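Local coordinates for protein putative Phosphoglycerate mutase (Plasmodium falciparum, PDB 3EOZ) that probably acts as a histidine phosphatase of the phosphoglycerate mutase family, removing phosphate from serine and threonine residues of proteins, at residues A134-T137 with Y138-P142; G156-I159 with R160-C164. All coordinates share one frame; numbering follows the deposited sequence. Where two conformers were deposited one is given.

Contact 1: A134-T137 with Y138-P142. With PO4 (phosphate ion), chain D.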
ATOM      1  N   ALA B 134     -24.369  -3.185   7.988  1.00 36.32           N
ATOM      2  CA  ALA B 134     -23.655  -4.428   7.729  1.00 37.13           C
ATOM      3  C   ALA B 134     -22.323  -4.466   8.473  1.00 37.69           C
ATOM      4  O   ALA B 134     -21.937  -5.506   9.028  1.00 37.71           O
ATOM      5  CB  ALA B 134     -23.415  -4.617   6.237  1.00 36.78           C
ATOM      6  N   TYR B 135     -21.614  -3.336   8.470  1.00 38.04           N
ATOM      7  CA  TYR B 135     -20.319  -3.252   9.132  1.00 38.19           C
ATOM      8  C   TYR B 135     -20.458  -3.620  10.600  1.00 37.97           C
ATOM      9  O   TYR B 135     -19.691  -4.403  11.124  1.00 38.22           O
ATOM     10  CB  TYR B 135     -19.717  -1.840   8.994  1.00 38.63           C
ATOM     11  CG  TYR B 135     -18.393  -1.710   9.701  1.00 37.83           C
ATOM     12  CD1 TYR B 135     -17.264  -2.348   9.207  1.00 38.80           C
ATOM     13  CD2 TYR B 135     -18.281  -0.986  10.886  1.00 37.57           C
ATOM     14  CE1 TYR B 135     -16.041  -2.249   9.871  1.00 40.78           C
ATOM     15  CE2 TYR B 135     -17.067  -0.882  11.557  1.00 37.89           C
ATOM     16  CZ  TYR B 135     -15.953  -1.513  11.048  1.00 38.99           C
ATOM     17  OH  TYR B 135     -14.750  -1.428  11.700  1.00 39.20           O
ATOM     18  N   GLU B 136     -21.454  -3.047  11.260  1.00 37.99           N
ATOM     19  CA  GLU B 136     -21.731  -3.371  12.663  1.00 38.02           C
ATOM     20  C   GLU B 136     -22.199  -4.808  12.865  1.00 37.53           C
ATOM     21  O   GLU B 136     -21.849  -5.431  13.864  1.00 36.94           O
ATOM     22  CB  GLU B 136     -22.777  -2.429  13.218  1.00 38.01           C
ATOM     23  CG  GLU B 136     -22.299  -0.985  13.225  1.00 40.72           C
ATOM     24  CD  GLU B 136     -23.271  -0.034  13.875  1.00 43.26           C
ATOM     25  OE1 GLU B 136     -24.429  -0.432  14.130  1.00 45.63           O
ATOM     26  OE2 GLU B 136     -22.864   1.122  14.136  1.00 47.22           O
ATOM     27  N   THR B 137     -23.014  -5.314  11.941  1.00 37.22           N
ATOM     28  CA  THR B 137     -23.472  -6.671  12.041  1.00 37.28           C
ATOM     29  C   THR B 137     -22.265  -7.600  12.069  1.00 38.03           C
ATOM     30  O   THR B 137     -22.128  -8.403  12.981  1.00 38.26           O
ATOM     31  CB  THR B 137     -24.358  -7.066  10.878  1.00 37.64           C
ATOM     32  OG1 THR B 137     -25.539  -6.265  10.888  1.00 35.13           O
ATOM     33  CG2 THR B 137     -24.706  -8.592  10.943  1.00 34.97           C
ATOM     34  N   TYR B 138     -21.370  -7.450  11.101  1.00 38.14           N
ATOM     35  CA  TYR B 138     -20.325  -8.429  10.899  1.00 38.43           C
ATOM     36  C   TYR B 138     -19.073  -8.112  11.692  1.00 39.04           C
ATOM     37  O   TYR B 138     -18.299  -9.019  12.000  1.00 38.09           O
ATOM     38  CB  TYR B 138     -20.060  -8.602   9.402  1.00 38.71           C
ATOM     39  CG  TYR B 138     -21.319  -9.020   8.660  1.00 39.03           C
ATOM     40  CD1 TYR B 138     -21.847 -10.305   8.815  1.00 40.56           C
ATOM     41  CD2 TYR B 138     -21.997  -8.132   7.843  1.00 39.39           C
ATOM     42  CE1 TYR B 138     -23.016 -10.700   8.153  1.00 41.27           C
ATOM     43  CE2 TYR B 138     -23.158  -8.504   7.181  1.00 41.66           C
ATOM     44  CZ  TYR B 138     -23.668  -9.804   7.335  1.00 42.60           C
ATOM     45  OH  TYR B 138     -24.823 -10.182   6.678  1.00 41.35           O
ATOM     46  N   PHE B 139     -18.886  -6.849  12.080  1.00 40.27           N
ATOM     47  CA  PHE B 139     -17.695  -6.499  12.874  1.00 41.37           C
ATOM     48  C   PHE B 139     -17.935  -6.258  14.368  1.00 43.42           C
ATOM     49  O   PHE B 139     -17.043  -6.505  15.156  1.00 43.47           O
ATOM     50  CB  PHE B 139     -16.931  -5.332  12.255  1.00 40.65           C
ATOM     51  CG  PHE B 139     -16.186  -5.699  11.020  1.00 38.27           C
ATOM     52  CD1 PHE B 139     -14.808  -5.896  11.055  1.00 37.75           C
ATOM     53  CD2 PHE B 139     -16.852  -5.879   9.827  1.00 36.34           C
ATOM     54  CE1 PHE B 139     -14.105  -6.265   9.898  1.00 37.10           C
ATOM     55  CE2 PHE B 139     -16.164  -6.233   8.675  1.00 36.76           C
ATOM     56  CZ  PHE B 139     -14.786  -6.422   8.705  1.00 35.84           C
ATOM     57  N   TYR B 140     -19.113  -5.795  14.768  1.00 46.03           N
ATOM     58  CA  TYR B 140     -19.377  -5.581  16.191  1.00 48.48           C
ATOM     59  C   TYR B 140     -20.197  -6.690  16.851  1.00 50.99           C
ATOM     60  O   TYR B 140     -19.959  -7.037  17.988  1.00 51.05           O
ATOM     61  CB  TYR B 140     -20.111  -4.259  16.424  1.00 48.52           C
ATOM     62  CG  TYR B 140     -19.365  -2.987  16.068  1.00 47.78           C
ATOM     63  CD1 TYR B 140     -17.992  -2.978  15.796  1.00 47.31           C
ATOM     64  CD2 TYR B 140     -20.047  -1.779  16.039  1.00 47.81           C
ATOM     65  CE1 TYR B 140     -17.333  -1.795  15.476  1.00 47.32           C
ATOM     66  CE2 TYR B 140     -19.407  -0.593  15.733  1.00 48.06           C
ATOM     67  CZ  TYR B 140     -18.050  -0.603  15.453  1.00 48.19           C
ATOM     68  OH  TYR B 140     -17.443   0.587  15.142  1.00 47.63           O
ATOM     69  N   LYS B 141     -21.187  -7.214  16.149  1.00 54.62           N
ATOM     70  CA  LYS B 141     -22.154  -8.130  16.754  1.00 57.28           C
ATOM     71  C   LYS B 141     -21.393  -9.227  17.510  1.00 59.41           C
ATOM     72  O   LYS B 141     -20.567  -9.918  16.908  1.00 59.99           O
ATOM     73  CB  LYS B 141     -23.073  -8.725  15.680  1.00 57.66           C
ATOM     74  CG  LYS B 141     -24.429  -9.232  16.186  1.00 58.87           C
ATOM     75  CD  LYS B 141     -25.576  -8.910  15.189  1.00 60.42           C
ATOM     76  CE  LYS B 141     -26.101 -10.154  14.463  1.00 60.97           C
ATOM     77  NZ  LYS B 141     -27.238  -9.840  13.532  1.00 61.11           N
ATOM     78  N   PRO B 142     -21.638  -9.348  18.837  1.00 61.66           N
ATOM     79  CA  PRO B 142     -20.920 -10.235  19.756  1.00 62.71           C
ATOM     80  C   PRO B 142     -20.661 -11.628  19.219  1.00 63.81           C
ATOM     81  O   PRO B 142     -21.550 -12.219  18.586  1.00 64.25           O
ATOM     82  CB  PRO B 142     -21.860 -10.319  20.959  1.00 62.74           C
ATOM     83  CG  PRO B 142     -22.504  -8.981  21.008  1.00 62.71           C
ATOM     84  CD  PRO B 142     -22.612  -8.505  19.565  1.00 61.90           C
TER
HETATM   85  P   PO4 D 215     -14.817   1.861  13.750  1.00 74.29           P
HETATM   86  O1  PO4 D 215     -13.797   2.757  14.424  1.00 75.67           O
HETATM   87  O2  PO4 D 215     -14.323   0.424  13.771  1.00 71.17           O
HETATM   88  O3  PO4 D 215     -16.111   1.958  14.515  1.00 74.99           O
HETATM   89  O4  PO4 D 215     -15.067   2.389  12.354  1.00 73.20           O

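Contact 2: G156-I159 with R160-C164. With PO4 (phosphate ion), chain E.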
ATOM      1  N   GLY B 156     -16.271  -6.354  -3.904  1.00 39.62           N
ATOM      2  CA  GLY B 156     -15.015  -5.653  -3.654  1.00 39.32           C
ATOM      3  C   GLY B 156     -15.197  -4.292  -3.017  1.00 39.49           C
ATOM      4  O   GLY B 156     -14.397  -3.917  -2.158  1.00 39.93           O
ATOM      5  N   ASN B 157     -16.232  -3.552  -3.418  1.00 39.04           N
ATOM      6  CA  ASN B 157     -16.500  -2.249  -2.824  0.50 38.98           C
ATOM      7  C   ASN B 157     -16.911  -2.399  -1.362  1.00 39.38           C
ATOM      8  O   ASN B 157     -16.705  -1.493  -0.553  1.00 39.85           O
ATOM      9  CB  ASN B 157     -17.590  -1.501  -3.611  0.50 38.76           C
ATOM     10  CG  ASN B 157     -17.138  -1.095  -5.021  0.50 37.40           C
ATOM     11  OD1 ASN B 157     -15.952  -1.094  -5.335  0.50 34.03           O
ATOM     12  ND2 ASN B 157     -18.098  -0.750  -5.867  0.50 37.37           N
ATOM     13  N   VAL B 158     -17.509  -3.543  -1.029  1.00 38.54           N
ATOM     14  CA  VAL B 158     -17.914  -3.798   0.338  1.00 37.98           C
ATOM     15  C   VAL B 158     -16.690  -4.179   1.180  1.00 38.16           C
ATOM     16  O   VAL B 158     -16.454  -3.552   2.219  1.00 37.67           O
ATOM     17  CB  VAL B 158     -19.025  -4.872   0.411  1.00 38.47           C
ATOM     18  CG1 VAL B 158     -19.135  -5.501   1.854  1.00 36.54           C
ATOM     19  CG2 VAL B 158     -20.338  -4.254  -0.065  1.00 35.89           C
ATOM     20  N   ILE B 159     -15.907  -5.158   0.712  1.00 37.83           N
ATOM     21  CA  ILE B 159     -14.630  -5.501   1.345  1.00 38.51           C
ATOM     22  C   ILE B 159     -13.732  -4.270   1.586  1.00 38.79           C
ATOM     23  O   ILE B 159     -13.042  -4.164   2.619  1.00 38.45           O
ATOM     24  CB  ILE B 159     -13.802  -6.530   0.526  1.00 38.35           C
ATOM     25  CG1 ILE B 159     -14.536  -7.860   0.464  1.00 40.86           C
ATOM     26  CG2 ILE B 159     -12.459  -6.751   1.185  1.00 38.23           C
ATOM     27  CD1 ILE B 159     -13.679  -9.097   0.109  1.00 42.25           C
ATOM     28  N   ARG B 160     -13.739  -3.361   0.621  1.00 39.06           N
ATOM     29  CA  ARG B 160     -12.942  -2.151   0.695  1.00 39.40           C
ATOM     30  C   ARG B 160     -13.405  -1.266   1.822  1.00 38.50           C
ATOM     31  O   ARG B 160     -12.589  -0.822   2.629  1.00 39.26           O
ATOM     32  CB  ARG B 160     -13.017  -1.379  -0.623  1.00 40.21           C
ATOM     33  CG  ARG B 160     -12.049  -0.222  -0.681  1.00 43.64           C
ATOM     34  CD  ARG B 160     -11.847   0.287  -2.082  1.00 47.34           C
ATOM     35  NE  ARG B 160     -13.076   0.866  -2.614  1.00 51.04           N
ATOM     36  CZ  ARG B 160     -13.613   0.566  -3.794  1.00 53.64           C
ATOM     37  NH1 ARG B 160     -13.036  -0.323  -4.611  1.00 54.83           N
ATOM     38  NH2 ARG B 160     -14.740   1.170  -4.166  1.00 53.28           N
ATOM     39  N   TYR B 161     -14.706  -1.000   1.874  1.00 37.49           N
ATOM     40  CA  TYR B 161     -15.292  -0.196   2.951  1.00 36.63           C
ATOM     41  C   TYR B 161     -14.975  -0.847   4.304  1.00 35.92           C
ATOM     42  O   TYR B 161     -14.408  -0.211   5.171  1.00 35.94           O
ATOM     43  CB  TYR B 161     -16.807  -0.037   2.762  1.00 36.44           C
ATOM     44  CG  TYR B 161     -17.516   0.694   3.893  1.00 37.44           C
ATOM     45  CD1 TYR B 161     -17.885   0.033   5.050  1.00 38.19           C
ATOM     46  CD2 TYR B 161     -17.857   2.053   3.781  1.00 38.65           C
ATOM     47  CE1 TYR B 161     -18.535   0.695   6.086  1.00 39.55           C
ATOM     48  CE2 TYR B 161     -18.503   2.725   4.812  1.00 38.15           C
ATOM     49  CZ  TYR B 161     -18.842   2.038   5.962  1.00 40.12           C
ATOM     50  OH  TYR B 161     -19.484   2.688   6.995  1.00 42.19           O
ATOM     51  N   PHE B 162     -15.306  -2.123   4.468  1.00 34.79           N
ATOM     52  CA  PHE B 162     -15.023  -2.829   5.720  1.00 33.98           C
ATOM     53  C   PHE B 162     -13.584  -2.683   6.176  1.00 33.39           C
ATOM     54  O   PHE B 162     -13.323  -2.365   7.327  1.00 32.86           O
ATOM     55  CB  PHE B 162     -15.348  -4.337   5.603  1.00 33.85           C
ATOM     56  CG  PHE B 162     -16.833  -4.664   5.536  1.00 33.48           C
ATOM     57  CD1 PHE B 162     -17.818  -3.709   5.828  1.00 33.28           C
ATOM     58  CD2 PHE B 162     -17.242  -5.940   5.184  1.00 33.58           C
ATOM     59  CE1 PHE B 162     -19.165  -4.033   5.770  1.00 33.10           C
ATOM     60  CE2 PHE B 162     -18.599  -6.270   5.129  1.00 33.13           C
ATOM     61  CZ  PHE B 162     -19.555  -5.315   5.422  1.00 32.84           C
ATOM     62  N   LEU B 163     -12.647  -2.931   5.277  1.00 33.60           N
ATOM     63  CA  LEU B 163     -11.240  -3.012   5.674  1.00 33.64           C
ATOM     64  C   LEU B 163     -10.628  -1.636   5.839  1.00 33.70           C
ATOM     65  O   LEU B 163      -9.839  -1.419   6.759  1.00 33.69           O
ATOM     66  CB  LEU B 163     -10.439  -3.859   4.688  1.00 33.53           C
ATOM     67  CG  LEU B 163     -10.767  -5.357   4.714  1.00 33.65           C
ATOM     68  CD1 LEU B 163      -9.937  -6.107   3.677  1.00 32.19           C
ATOM     69  CD2 LEU B 163     -10.514  -5.938   6.073  1.00 33.21           C
ATOM     70  N   CYS B 164     -10.987  -0.695   4.969  1.00 33.82           N
ATOM     71  CA  CYS B 164     -10.529   0.689   5.174  1.00 34.35           C
ATOM     72  C   CYS B 164     -10.942   1.159   6.565  1.00 34.42           C
ATOM     73  O   CYS B 164     -10.156   1.776   7.305  1.00 33.88           O
ATOM     74  CB  CYS B 164     -11.078   1.653   4.102  1.00 33.78           C
ATOM     75  SG  CYS B 164     -10.248   1.512   2.505  1.00 34.46           S
TER
HETATM   76  P   PO4 E 216     -16.903  -8.087  -7.330  1.00 92.20           P
HETATM   77  O1  PO4 E 216     -16.378  -8.416  -5.948  1.00 92.89           O
HETATM   78  O2  PO4 E 216     -15.847  -7.284  -8.052  1.00 93.00           O
HETATM   79  O3  PO4 E 216     -17.228  -9.361  -8.085  1.00 93.27           O
HETATM   80  O4  PO4 E 216     -18.167  -7.290  -7.278  1.00 91.00           O

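Contact 1: A134-T137 with Y138-P142
Tyr135 O accepts the Phe139 N-H at 2.7 Å in the last turn of helix 114-139, and the next carbonyl, Glu136 O, accepts two N-H groups, that of Tyr140 from above its carbonyl plane and that of Lys141 nearly in line with its C=O bond. The side chains spread to several sides of this turn. The Tyr135 and Phe139 rings form an offset stack, with centroids 4.8 Å apart and planes at 20°. Tyr135 CE1 lies over the rim of the Phe139 face, while Phe139 CB sits above the Tyr135 face. CG of Tyr135 lies beside its own carbonyl carbon (chi1 179°), which lets the end of the side chain come near the next turn although CB points away from it. Tyr135 also turns an edge toward the face of Tyr140, an offset edge-to-face pair with centroids 5.6 Å apart. The Tyr135 hydroxyl donates to phosphate O2 at 2.8 Å, and this oxygen lies in the ring plane. Arg165 NE is a second hydrogen-bond partner of that ion. Glu136 CG rests against Tyr140 CD2 at 3.7 Å. Thr137 CG2 is centred over one face of the Tyr138 ring, 3.8 Å from its centroid, in a CH-pi contact. Thr137 OG1 bonds back to Lys133 O, which fixes the rotation that brings the methyl there. Tyr138 OH is bonded to Asp99. Tyr135, Phe139 and Tyr140 thus make an aromatic cluster at the C-terminal end of a long helix that covers the sheet of the histidine phosphatase fold.

Contact 2: G156-I159 with R160-C164
Val158 and Phe162 meet one turn apart at the start of helix 156-166, which follows strand 148-154 of the histidine phosphatase fold. Val158 CG1 lies over one face of the Phe162 ring, toward its rim, and approaches CE2 to 3.4 Å. This is a CH-pi contact, with CG1 3.8 Å from the ring centroid. The methyl is placed there by chi1 of Val158 (161°), which puts CG1 opposite the backbone N. On a neighbouring side of the helix, Ile159 CG2 touches Leu163 CD1 at 3.6 Å; the two side chains run alongside each other. Asn157 and Arg160 also lie side by side. Arg160 NH2 gives a weak, bent hydrogen bond to Asn157 OD1 at 2.8 Å. The Asn157 amide and the Arg160 guanidinium planes are 52° apart. Asn157 was modelled in two conformers, which makes this bond less certain.

The backbone beneath these pairs is regular. Phe162 N is hydrogen-bonded to Val158 O at 2.9 Å. Further out, Phe162 and Leu163 rest on Leu26 of strand 22-28, and Ile159 and Phe162 reach Cys154 of strand 148-154. Val158 and Tyr161 pack on Ile131 of helix 114-139. Tyr161 also touches Ser178 of the second subunit. At the N-terminal end, Asn157 N is hydrogen-bonded to His155 ND1, which would hold that imidazole in one orientation. The first turn also receives an anion there: Gly156 N is bonded to phosphate O1 at 2.9 Å.

How the contacts relate
From the N terminus, contact 1 comes first, at the end of helix 114-139. The chain then runs through strand 148-154 and turns at His155 into helix 156-166, where contact 2 lies. Contact 1 closes the last turn of the helix and its exit; contact 2 closes the first turns of the next. They follow in series, and neither nests in nor crosses the other. The two helices nevertheless meet in space. Phe139 and Phe162 pair edge-to-face, with Phe139 CE2 3.6 Å from Phe162 CG, and Tyr135 CB lies near Tyr161 CE1. Arg165 adds a polar tie, since it bonds both Tyr161 OH and the phosphate held by Tyr135. Phe139 and Phe162 both reach Leu26, joining the helices to strand 22-28.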